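Local coordinates for hemoglobin-like protein (Methylacidiphilum infernorum, PDB 4NK2) that binds heme b as a group II truncated hemoglobin and probably serves in oxygen binding or transport, at residues L63-L66 against V67-H71; R91-V94 against K95-A98; D99-V102 against E103-G107; K119-A122 against R123-V127. All coordinates share one frame; numbering follows the deposited sequence.

Three of the four contacts lie on two consecutive helices, and three of the four touch the heme. Interaction 1 is on helix 53-75; interactions 2 and 3 adjoin on helix 87-104, their centres about 12 Å apart. Helix 53-75 packs against both: Val67 CG1 meets Ser97 CB at 3.8 Å. Arg64 NH2 and Asp99 OD1 form a salt bridge of 2.9 Å. Interaction 4 supplies the iron ligand His124; its centre lies about 15 Å from that of interaction 2, which holds a heme propionate through Arg96. Phe100 CE1 of interaction 3 and Met120 CE of interaction 4 touch at 3.8 Å beside the porphyrin.

Interaction 1 of 4, residues L63-L66 against V67-H71; sequences LRKL and VEVHH
Lys65 O receives the N-H of Val69 at 2.7 Å, the shortest of four successive i to i+4 backbone bonds that join 63-66 to 67-71, and at 166° it is close to straight. Val67 N to Leu63 O, Glu68 N to Arg64 O and His70 N to Leu66 O complete the set. Side chains settle on the same carbonyls: Val67 CG2 rests 3.3 Å from Leu63 O, and Val69 CG2 lies equally near Lys65 O. Val69 CG1 stands anti to the backbone N (chi1 169°), which leaves CG2 beside that N and facing back along the helix, where it also meets Lys65 CG at 4.2 Å. His70 CB touches Leu66 O at 3.4 Å, while its ring swings outward.

Outside 63-71, the His70 ring is held by a hydrogen bond from NE2 to Trp137 O and by stacking on Tyr141. Arg64 is anchored by a salt bridge to Glu60 and a cation-pi contact with Tyr110. Leu66 packs on Tyr141, Ala144 and Leu145 of helix 131-147, whereas Val67 faces Ser97 and Val101 of helix 87-104. The stretch is thus a regular alpha-helical segment, wedged between two other helices in the helical packing of a truncated globin, with His70 directed toward Trp137, a heme-binding residue.

Interaction 2 of 4, residues R91-V94 against K95-A98; sequences RSLV and KRSA. With HEM (protoporphyrin IX containing Fe), chain C.
The heme pocket of this truncated globin is lined here by one side of helix 87-104, where Leu93, Arg96 and Ser97 face the porphyrin. Leu93 CD2 lies 3.7 Å from Arg96 NH1, the leucine branch crossing the arginine chain at a slant, and Leu93 CD1 comes equally near HEM CAA. With CG anti to its carbonyl carbon (chi1 -64°) and the chain extended from there to NE, Arg96 reaches the propionate. NH1 donates to HEM O1D at 3.1 Å with an N-H...O angle of 145°, the oxygen lying at the guanidinium edge near its plane. Tyr111 and Arg115 also hydrogen-bond to the heme, so Arg96 is one of several groups gathered round its acidic side. A leucine in place of Arg96 would probably leave O1D without this donor and weaken the hold on the propionate. Behind the pocket, Val94 packs on Glu68 and His71 of helix 53-75, and Lys95 pairs with Asp99. Backbone bonds continue the helix, among them Ser97 N to Leu93 O at 3.0 Å. That carbonyl oxygen also accepts a hydrogen bond from a water at 2.8 Å, and the same water is hydrogen-bonded to Ser97 OG at 3.0 Å.

Interaction 3 of 4, residues D99-V102 against E103-G107; sequences DFVV and EMCGG. With HEM (protoporphyrin IX containing Fe), chain C.
Val102 O accepts the N-H of Gly107 at 2.8 Å; with the bond from Gly106 N to Glu103 O, this closes a Schellman motif at the end of helix 87-104. Gly106 takes a positive phi of 109°, where a side chain would be jammed against the preceding carbonyl oxygen. A CB on Gly107 would clash with Val102 CG1. In the last helical turn, Met104 lays its CG over the centre of one face of the Phe100 ring, one turn earlier: a CH-pi contact of 3.6 Å to the centroid. Bends at chi2 and chi3 fold the methionine over the ring, carrying SD to 4.5 Å from the centroid in an oblique Met-aromatic contact. Phe100 also reaches the heme: its CB lies 3.5 Å from HEM CMD, and its CE2 3.6 Å from HEM CAC. With Phe100 cut back to alanine, Met104 would probably lose its aromatic partner and a gap would open beside the porphyrin edge. The ring is further met edge-to-face by Tyr111, while Glu103 OE2 is hydrogen-bonded to Thr112. Around this helix end, Val101 and Val102 pack on helix 53-75, Phe100 and Met104 on Trp161 of helix 155-165, and Met104 also on Ala30 of the second subunit.

Interaction 4 of 4, residues K119-A122 against R123-V127; sequences KMRA and RHFSV. With HEM (protoporphyrin IX containing Fe), chain C.
Arg123 opens 123-127 with its N bonded at 2.9 Å to O of Lys119, the N-cap residue of helix 120-124. CG opposite the carbonyl carbon (chi1 -70°) and an extended chain carry its NH1 to 3.4 Å from HEM O2D. NE and NH2 bond to carbonyls of Pro118, Glu117 and Arg115. His124 follows as the proximal ligand, NE2 binding the heme iron at 2.0 Å. Its ND1 donates to Met120 O at 2.9 Å (155°), with the oxygen in the ring plane, and its backbone N reaches that oxygen from the opposite face of the carbonyl. The ND1 bond, together with the iron, fixes the rotation of the imidazole, and it would probably make the ring a stronger donor to the metal. Met120 SD sits at the ring's edge, 3.8 Å from CE1 of His124. Phe125 then sets CE1 over one face of the Arg121 guanidinium, 3.6 Å above it, the two planes 85° apart. Ser126 and Val127 finish a type I turn begun at His124. Beyond the pocket, Arg121 bonds to the carbonyls of Arg168 and Ile170 just past helix 155-165, and forms a salt bridge with Asp41 of strand 35-48 of the second subunit.

Interaction 1 of 4, residues L63-L66 against V67-H71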
# COMPACT_ATOMS: atom_id res chain seq x y z
N LEU A 63 -15.66 17.70 -21.67
CA LEU A 63 -15.05 16.64 -20.86
C LEU A 63 -13.64 16.33 -21.35
O LEU A 63 -12.74 16.06 -20.55
CB LEU A 63 -15.93 15.39 -20.85
CG LEU A 63 -17.25 15.57 -20.09
CD1 LEU A 63 -18.19 14.39 -20.32
CD2 LEU A 63 -16.98 15.74 -18.61
N ARG A 64 -13.42 16.38 -22.66
CA ARG A 64 -12.07 16.08 -23.14
C ARG A 64 -11.12 17.23 -22.79
O ARG A 64 -9.94 17.02 -22.48
CB ARG A 64 -12.06 15.77 -24.65
CG ARG A 64 -12.93 14.57 -25.05
CD ARG A 64 -12.67 14.11 -26.48
NE ARG A 64 -13.38 12.86 -26.74
CZ ARG A 64 -12.88 11.65 -26.48
NH1 ARG A 64 -11.67 11.52 -25.95
NH2 ARG A 64 -13.60 10.56 -26.72
N LYS A 65 -11.64 18.45 -22.81
CA LYS A 65 -10.82 19.61 -22.48
C LYS A 65 -10.47 19.62 -21.00
O LYS A 65 -9.35 19.95 -20.61
CB LYS A 65 -11.52 20.91 -22.85
CG LYS A 65 -10.70 22.16 -22.53
CD LYS A 65 -11.51 23.45 -22.84
CE LYS A 65 -10.69 24.67 -22.45
NZ LYS A 65 -11.29 25.93 -22.96
N LEU A 66 -11.44 19.23 -20.17
CA LEU A 66 -11.23 19.11 -18.73
C LEU A 66 -10.06 18.18 -18.46
O LEU A 66 -9.18 18.47 -17.66
CB LEU A 66 -12.50 18.54 -18.07
CG LEU A 66 -12.36 18.01 -16.64
CD1 LEU A 66 -11.91 19.11 -15.67
CD2 LEU A 66 -13.68 17.37 -16.17
N VAL A 67 -10.08 17.03 -19.13
CA VAL A 67 -9.02 16.03 -18.90
C VAL A 67 -7.70 16.58 -19.40
O VAL A 67 -6.66 16.46 -18.73
CB VAL A 67 -9.36 14.72 -19.61
CG1 VAL A 67 -8.17 13.76 -19.57
CG2 VAL A 67 -10.59 14.09 -18.94
N GLU A 68 -7.72 17.20 -20.57
CA GLU A 68 -6.52 17.84 -21.12
C GLU A 68 -5.96 18.85 -20.13
O GLU A 68 -4.78 18.83 -19.82
CB GLU A 68 -6.84 18.51 -22.46
CG GLU A 68 -5.77 19.46 -22.97
CD GLU A 68 -4.46 18.77 -23.32
OE1 GLU A 68 -4.49 17.64 -23.84
OE2 GLU A 68 -3.39 19.39 -23.09
N VAL A 69 -6.81 19.73 -19.61
CA VAL A 69 -6.34 20.74 -18.67
C VAL A 69 -5.85 20.10 -17.37
O VAL A 69 -4.84 20.53 -16.79
CB VAL A 69 -7.44 21.80 -18.39
CG1 VAL A 69 -7.06 22.69 -17.21
CG2 VAL A 69 -7.68 22.64 -19.65
N HIS A 70 -6.54 19.06 -16.90
CA HIS A 70 -6.11 18.41 -15.67
C HIS A 70 -4.68 17.92 -15.87
O HIS A 70 -3.83 18.04 -14.99
CB HIS A 70 -7.04 17.23 -15.31
CG HIS A 70 -6.60 16.45 -14.11
ND1 HIS A 70 -6.45 15.07 -14.13
CD2 HIS A 70 -6.27 16.84 -12.85
CE1 HIS A 70 -6.05 14.65 -12.94
NE2 HIS A 70 -5.94 15.71 -12.14
N HIS A 71 -4.44 17.36 -17.04
CA HIS A 71 -3.05 16.87 -17.30
C HIS A 71 -2.05 17.98 -17.44
O HIS A 71 -0.98 17.80 -16.92
CB HIS A 71 -3.05 15.92 -18.50
CG HIS A 71 -3.43 14.51 -18.15
ND1 HIS A 71 -2.49 13.59 -17.75
CD2 HIS A 71 -4.62 13.89 -18.10
CE1 HIS A 71 -3.09 12.44 -17.48
NE2 HIS A 71 -4.39 12.60 -17.69

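Interaction 2 of 4, residues R91-V94 against K95-A98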
# COMPACT_ATOMS: atom_id res chain seq x y z
N ARG A 91 0.24 11.90 -25.31
CA ARG A 91 -1.03 11.94 -26.07
C ARG A 91 -1.84 10.67 -25.85
O ARG A 91 -3.06 10.72 -25.62
CB ARG A 91 -0.77 12.11 -27.57
CG ARG A 91 -0.14 13.44 -27.97
CD ARG A 91 -0.19 13.66 -29.49
NE ARG A 91 0.52 12.64 -30.26
CZ ARG A 91 1.81 12.70 -30.58
NH1 ARG A 91 2.57 13.72 -30.18
NH2 ARG A 91 2.36 11.73 -31.30
N SER A 92 -1.19 9.52 -25.94
CA SER A 92 -1.86 8.25 -25.73
C SER A 92 -2.60 8.23 -24.39
O SER A 92 -3.78 7.91 -24.34
CB SER A 92 -0.85 7.09 -25.78
OG SER A 92 -0.16 7.12 -27.00
N LEU A 93 -1.90 8.57 -23.32
CA LEU A 93 -2.51 8.53 -21.99
C LEU A 93 -3.63 9.56 -21.81
O LEU A 93 -4.66 9.25 -21.22
CB LEU A 93 -1.46 8.66 -20.88
CG LEU A 93 -0.42 7.54 -20.84
CD1 LEU A 93 0.60 7.74 -19.71
CD2 LEU A 93 -1.09 6.18 -20.69
N VAL A 94 -3.43 10.78 -22.30
CA VAL A 94 -4.49 11.78 -22.21
C VAL A 94 -5.75 11.29 -22.92
O VAL A 94 -6.87 11.51 -22.43
CB VAL A 94 -4.07 13.15 -22.76
CG1 VAL A 94 -5.29 14.10 -22.82
CG2 VAL A 94 -2.97 13.76 -21.89
N LYS A 95 -5.58 10.64 -24.06
CA LYS A 95 -6.69 10.08 -24.81
C LYS A 95 -7.45 9.01 -24.05
O LYS A 95 -8.65 9.03 -24.02
CB LYS A 95 -6.21 9.51 -26.13
CG LYS A 95 -7.29 9.46 -27.19
CD LYS A 95 -7.19 8.22 -28.03
CE LYS A 95 -8.43 8.06 -28.87
NZ LYS A 95 -9.17 6.81 -28.54
N ARG A 96 -6.73 8.06 -23.47
CA ARG A 96 -7.33 7.00 -22.66
C ARG A 96 -8.12 7.59 -21.49
O ARG A 96 -9.23 7.15 -21.22
CB ARG A 96 -6.24 6.07 -22.09
CG ARG A 96 -5.48 5.29 -23.15
CD ARG A 96 -4.34 4.50 -22.52
NE ARG A 96 -3.44 4.00 -23.54
CZ ARG A 96 -2.37 3.25 -23.29
NH1 ARG A 96 -2.08 2.91 -22.04
NH2 ARG A 96 -1.60 2.84 -24.28
N SER A 97 -7.53 8.55 -20.77
CA SER A 97 -8.24 9.14 -19.64
C SER A 97 -9.49 9.88 -20.10
O SER A 97 -10.53 9.84 -19.43
CB SER A 97 -7.35 10.12 -18.88
OG SER A 97 -6.35 9.43 -18.17
N ALA A 98 -9.39 10.55 -21.24
CA ALA A 98 -10.53 11.34 -21.71
C ALA A 98 -11.63 10.39 -22.18
O ALA A 98 -12.83 10.60 -21.87
CB ALA A 98 -10.11 12.29 -22.81
CHA HEM C . -3.40 6.10 -16.10
CHB HEM C . -1.69 8.63 -12.35
CHC HEM C . -6.07 8.37 -10.21
CHD HEM C . -7.84 7.52 -14.68
C1A HEM C . -2.52 6.71 -15.25
C2A HEM C . -1.06 6.75 -15.37
C3A HEM C . -0.60 7.47 -14.32
C4A HEM C . -1.74 7.89 -13.51
CMA HEM C . 0.86 7.82 -13.98
CAA HEM C . -0.23 6.08 -16.50
CBA HEM C . 0.25 4.71 -15.97
CGA HEM C . 1.06 3.86 -16.94
O1A HEM C . 2.10 3.29 -16.52
O2A HEM C . 0.68 3.71 -18.14
C1B HEM C . -2.68 8.71 -11.38
C2B HEM C . -2.52 9.16 -10.01
C3B HEM C . -3.73 9.09 -9.42
C4B HEM C . -4.70 8.60 -10.38
CMB HEM C . -1.23 9.66 -9.34
CAB HEM C . -4.00 9.48 -7.95
CBB HEM C . -5.15 9.09 -7.37
C1C HEM C . -6.96 8.17 -11.25
C2C HEM C . -8.42 8.18 -11.18
C3C HEM C . -8.89 7.93 -12.42
C4C HEM C . -7.76 7.77 -13.32
CMC HEM C . -9.25 8.40 -9.91
CAC HEM C . -10.37 7.85 -12.88
CBC HEM C . -11.36 8.39 -12.15
C1D HEM C . -6.86 6.94 -15.45
C2D HEM C . -7.05 6.22 -16.70
C3D HEM C . -5.66 5.79 -17.13
C4D HEM C . -4.77 6.28 -16.11
CMD HEM C . -8.37 5.95 -17.47
CAD HEM C . -5.30 4.98 -18.39
CBD HEM C . -5.53 3.50 -18.04
CGD HEM C . -5.17 2.69 -19.27
O1D HEM C . -3.96 2.58 -19.58
O2D HEM C . -6.11 2.16 -19.93
NA HEM C . -2.89 7.41 -14.12
NB HEM C . -4.01 8.39 -11.56
NC HEM C . -6.62 7.92 -12.57
ND HEM C . -5.51 6.95 -15.14
FE HEM C . -4.77 7.59 -13.30
O HOH W 1 -3.98 7.70 -18.97

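Interaction 3 of 4, residues D99-V102 against E103-G107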
# COMPACT_ATOMS: atom_id res chain seq x y z
N ASP A 99 -11.25 9.33 -22.90
CA ASP A 99 -12.22 8.29 -23.26
C ASP A 99 -12.89 7.72 -22.02
O ASP A 99 -14.11 7.52 -22.01
CB ASP A 99 -11.57 7.14 -24.04
CG ASP A 99 -11.14 7.53 -25.45
OD1 ASP A 99 -11.58 8.58 -25.96
OD2 ASP A 99 -10.35 6.76 -26.04
N PHE A 100 -12.12 7.43 -20.98
CA PHE A 100 -12.69 6.89 -19.75
C PHE A 100 -13.69 7.88 -19.11
O PHE A 100 -14.80 7.51 -18.73
CB PHE A 100 -11.57 6.55 -18.75
CG PHE A 100 -12.06 5.93 -17.47
CD1 PHE A 100 -12.52 4.62 -17.44
CD2 PHE A 100 -12.05 6.66 -16.29
CE1 PHE A 100 -12.98 4.04 -16.26
CE2 PHE A 100 -12.52 6.09 -15.10
CZ PHE A 100 -12.98 4.77 -15.09
N VAL A 101 -13.28 9.14 -18.98
CA VAL A 101 -14.13 10.15 -18.36
C VAL A 101 -15.42 10.36 -19.15
O VAL A 101 -16.51 10.45 -18.57
CB VAL A 101 -13.40 11.50 -18.25
CG1 VAL A 101 -14.39 12.63 -17.94
CG2 VAL A 101 -12.29 11.42 -17.16
N VAL A 102 -15.30 10.48 -20.47
CA VAL A 102 -16.48 10.67 -21.31
C VAL A 102 -17.44 9.50 -21.14
O VAL A 102 -18.65 9.68 -20.97
CB VAL A 102 -16.11 10.81 -22.79
CG1 VAL A 102 -17.35 10.74 -23.67
CG2 VAL A 102 -15.36 12.12 -23.04
N GLU A 103 -16.91 8.28 -21.15
CA GLU A 103 -17.77 7.10 -21.01
C GLU A 103 -18.43 7.04 -19.65
O GLU A 103 -19.66 6.84 -19.53
CB GLU A 103 -16.96 5.81 -21.26
CG GLU A 103 -17.80 4.54 -21.03
CD GLU A 103 -17.15 3.26 -21.56
OE1 GLU A 103 -16.06 3.32 -22.18
OE2 GLU A 103 -17.74 2.17 -21.36
N MET A 104 -17.64 7.22 -18.61
CA MET A 104 -18.12 7.13 -17.25
C MET A 104 -19.12 8.22 -16.88
O MET A 104 -19.89 8.05 -15.97
CB MET A 104 -16.96 7.14 -16.27
CG MET A 104 -16.07 5.93 -16.39
SD MET A 104 -16.96 4.42 -16.11
CE MET A 104 -16.77 3.59 -17.65
N CYS A 105 -19.08 9.33 -17.59
CA CYS A 105 -20.06 10.39 -17.38
C CYS A 105 -21.34 10.18 -18.19
O CYS A 105 -22.27 11.00 -18.12
CB CYS A 105 -19.46 11.76 -17.71
SG CYS A 105 -18.28 12.30 -16.46
N GLY A 106 -21.39 9.08 -18.95
CA GLY A 106 -22.60 8.74 -19.69
C GLY A 106 -22.50 8.92 -21.19
O GLY A 106 -23.50 8.79 -21.91
N GLY A 107 -21.30 9.21 -21.68
CA GLY A 107 -21.11 9.36 -23.12
C GLY A 107 -20.92 8.01 -23.79
O GLY A 107 -21.09 6.97 -23.15
CHA HEM C . -3.40 6.10 -16.10
CHB HEM C . -1.69 8.63 -12.35
CHC HEM C . -6.07 8.37 -10.21
CHD HEM C . -7.84 7.52 -14.68
C1A HEM C . -2.52 6.71 -15.25
C2A HEM C . -1.06 6.75 -15.37
C3A HEM C . -0.60 7.47 -14.32
C4A HEM C . -1.74 7.89 -13.51
CMA HEM C . 0.86 7.82 -13.98
CAA HEM C . -0.23 6.08 -16.50
CBA HEM C . 0.25 4.71 -15.97
CGA HEM C . 1.06 3.86 -16.94
O1A HEM C . 2.10 3.29 -16.52
O2A HEM C . 0.68 3.71 -18.14
C1B HEM C . -2.68 8.71 -11.38
C2B HEM C . -2.52 9.16 -10.01
C3B HEM C . -3.73 9.09 -9.42
C4B HEM C . -4.70 8.60 -10.38
CMB HEM C . -1.23 9.66 -9.34
CAB HEM C . -4.00 9.48 -7.95
CBB HEM C . -5.15 9.09 -7.37
C1C HEM C . -6.96 8.17 -11.25
C2C HEM C . -8.42 8.18 -11.18
C3C HEM C . -8.89 7.93 -12.42
C4C HEM C . -7.76 7.77 -13.32
CMC HEM C . -9.25 8.40 -9.91
CAC HEM C . -10.37 7.85 -12.88
CBC HEM C . -11.36 8.39 -12.15
C1D HEM C . -6.86 6.94 -15.45
C2D HEM C . -7.05 6.22 -16.70
C3D HEM C . -5.66 5.79 -17.13
C4D HEM C . -4.77 6.28 -16.11
CMD HEM C . -8.37 5.95 -17.47
CAD HEM C . -5.30 4.98 -18.39
CBD HEM C . -5.53 3.50 -18.04
CGD HEM C . -5.17 2.69 -19.27
O1D HEM C . -3.96 2.58 -19.58
O2D HEM C . -6.11 2.16 -19.93
NA HEM C . -2.89 7.41 -14.12
NB HEM C . -4.01 8.39 -11.56
NC HEM C . -6.62 7.92 -12.57
ND HEM C . -5.51 6.95 -15.14
FE HEM C . -4.77 7.59 -13.30

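Interaction 4 of 4, residues K119-A122 against R123-V127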
# COMPACT_ATOMS: atom_id res chain seq x y z
N LYS A 119 -11.01 -1.86 -14.42
CA LYS A 119 -10.08 -2.39 -13.43
C LYS A 119 -9.04 -1.35 -13.03
O LYS A 119 -7.85 -1.59 -13.07
CB LYS A 119 -9.41 -3.64 -13.97
CG LYS A 119 -10.40 -4.67 -14.46
CD LYS A 119 -9.88 -6.07 -14.36
CE LYS A 119 -10.98 -7.08 -14.70
NZ LYS A 119 -10.75 -7.83 -15.95
N MET A 120 -9.51 -0.17 -12.66
CA MET A 120 -8.65 0.97 -12.47
C MET A 120 -7.59 0.79 -11.39
O MET A 120 -6.47 1.19 -11.57
CB MET A 120 -9.46 2.23 -12.19
CG MET A 120 -9.89 3.00 -13.40
SD MET A 120 -8.61 3.39 -14.56
CE MET A 120 -9.34 2.81 -16.03
N ARG A 121 -7.95 0.21 -10.26
CA ARG A 121 -6.96 0.06 -9.20
C ARG A 121 -5.83 -0.80 -9.75
O ARG A 121 -4.66 -0.46 -9.61
CB ARG A 121 -7.53 -0.58 -7.93
CG ARG A 121 -6.46 -0.90 -6.86
CD ARG A 121 -7.05 -1.35 -5.51
NE ARG A 121 -5.98 -1.84 -4.62
CZ ARG A 121 -5.20 -1.04 -3.90
NH1 ARG A 121 -5.37 0.28 -3.94
NH2 ARG A 121 -4.25 -1.56 -3.13
N ALA A 122 -6.19 -1.88 -10.44
CA ALA A 122 -5.18 -2.82 -10.94
C ALA A 122 -4.30 -2.16 -12.01
O ALA A 122 -3.07 -2.33 -12.03
CB ALA A 122 -5.86 -4.07 -11.49
N ARG A 123 -4.93 -1.43 -12.92
CA ARG A 123 -4.17 -0.73 -13.95
C ARG A 123 -3.19 0.26 -13.31
O ARG A 123 -2.09 0.47 -13.84
CB ARG A 123 -5.10 -0.01 -14.95
CG ARG A 123 -5.90 -0.96 -15.86
CD ARG A 123 -6.79 -0.19 -16.85
NE ARG A 123 -7.70 -1.06 -17.62
CZ ARG A 123 -7.43 -1.54 -18.83
NH1 ARG A 123 -6.28 -1.24 -19.43
NH2 ARG A 123 -8.32 -2.31 -19.47
N HIS A 124 -3.55 0.83 -12.17
CA HIS A 124 -2.68 1.81 -11.53
C HIS A 124 -1.53 1.22 -10.70
O HIS A 124 -0.68 1.96 -10.25
CB HIS A 124 -3.49 2.83 -10.71
CG HIS A 124 -4.10 3.93 -11.53
ND1 HIS A 124 -5.28 3.76 -12.22
CD2 HIS A 124 -3.70 5.19 -11.77
CE1 HIS A 124 -5.57 4.88 -12.85
NE2 HIS A 124 -4.64 5.77 -12.59
N PHE A 125 -1.49 -0.09 -10.51
CA PHE A 125 -0.35 -0.72 -9.84
C PHE A 125 0.95 -0.38 -10.57
O PHE A 125 2.03 -0.43 -9.98
CB PHE A 125 -0.51 -2.25 -9.74
CG PHE A 125 -1.53 -2.71 -8.72
CD1 PHE A 125 -1.72 -2.02 -7.53
CD2 PHE A 125 -2.30 -3.85 -8.96
CE1 PHE A 125 -2.67 -2.45 -6.59
CE2 PHE A 125 -3.25 -4.29 -8.03
CZ PHE A 125 -3.43 -3.59 -6.85
N SER A 126 0.85 -0.02 -11.85
CA SER A 126 2.02 0.31 -12.68
C SER A 126 2.68 1.64 -12.31
O SER A 126 3.65 2.06 -12.94
CB SER A 126 1.61 0.36 -14.16
OG SER A 126 1.00 -0.85 -14.57
N VAL A 127 2.15 2.32 -11.30
CA VAL A 127 2.70 3.59 -10.87
C VAL A 127 2.56 3.73 -9.37
O VAL A 127 1.55 3.36 -8.81
CB VAL A 127 2.07 4.78 -11.61
CG1 VAL A 127 0.59 4.71 -11.56
CG2 VAL A 127 2.55 6.08 -11.07
CHA HEM C . -3.40 6.10 -16.10
CHB HEM C . -1.69 8.63 -12.35
CHC HEM C . -6.07 8.37 -10.21
CHD HEM C . -7.84 7.52 -14.68
C1A HEM C . -2.52 6.71 -15.25
C2A HEM C . -1.06 6.75 -15.37
C3A HEM C . -0.60 7.47 -14.32
C4A HEM C . -1.74 7.89 -13.51
CMA HEM C . 0.86 7.82 -13.98
CAA HEM C . -0.23 6.08 -16.50
CBA HEM C . 0.25 4.71 -15.97
CGA HEM C . 1.06 3.86 -16.94
O1A HEM C . 2.10 3.29 -16.52
O2A HEM C . 0.68 3.71 -18.14
C1B HEM C . -2.68 8.71 -11.38
C2B HEM C . -2.52 9.16 -10.01
C3B HEM C . -3.73 9.09 -9.42
C4B HEM C . -4.70 8.60 -10.38
CMB HEM C . -1.23 9.66 -9.34
CAB HEM C . -4.00 9.48 -7.95
CBB HEM C . -5.15 9.09 -7.37
C1C HEM C . -6.96 8.17 -11.25
C2C HEM C . -8.42 8.18 -11.18
C3C HEM C . -8.89 7.93 -12.42
C4C HEM C . -7.76 7.77 -13.32
CMC HEM C . -9.25 8.40 -9.91
CAC HEM C . -10.37 7.85 -12.88
CBC HEM C . -11.36 8.39 -12.15
C1D HEM C . -6.86 6.94 -15.45
C2D HEM C . -7.05 6.22 -16.70
C3D HEM C . -5.66 5.79 -17.13
C4D HEM C . -4.77 6.28 -16.11
CMD HEM C . -8.37 5.95 -17.47
CAD HEM C . -5.30 4.98 -18.39
CBD HEM C . -5.53 3.50 -18.04
CGD HEM C . -5.17 2.69 -19.27
O1D HEM C . -3.96 2.58 -19.58
O2D HEM C . -6.11 2.16 -19.93
NA HEM C . -2.89 7.41 -14.12
NB HEM C . -4.01 8.39 -11.56
NC HEM C . -6.62 7.92 -12.57
ND HEM C . -5.51 6.95 -15.14
FE HEM C . -4.77 7.59 -13.30
O HOH W 2 -0.71 -2.42 -13.80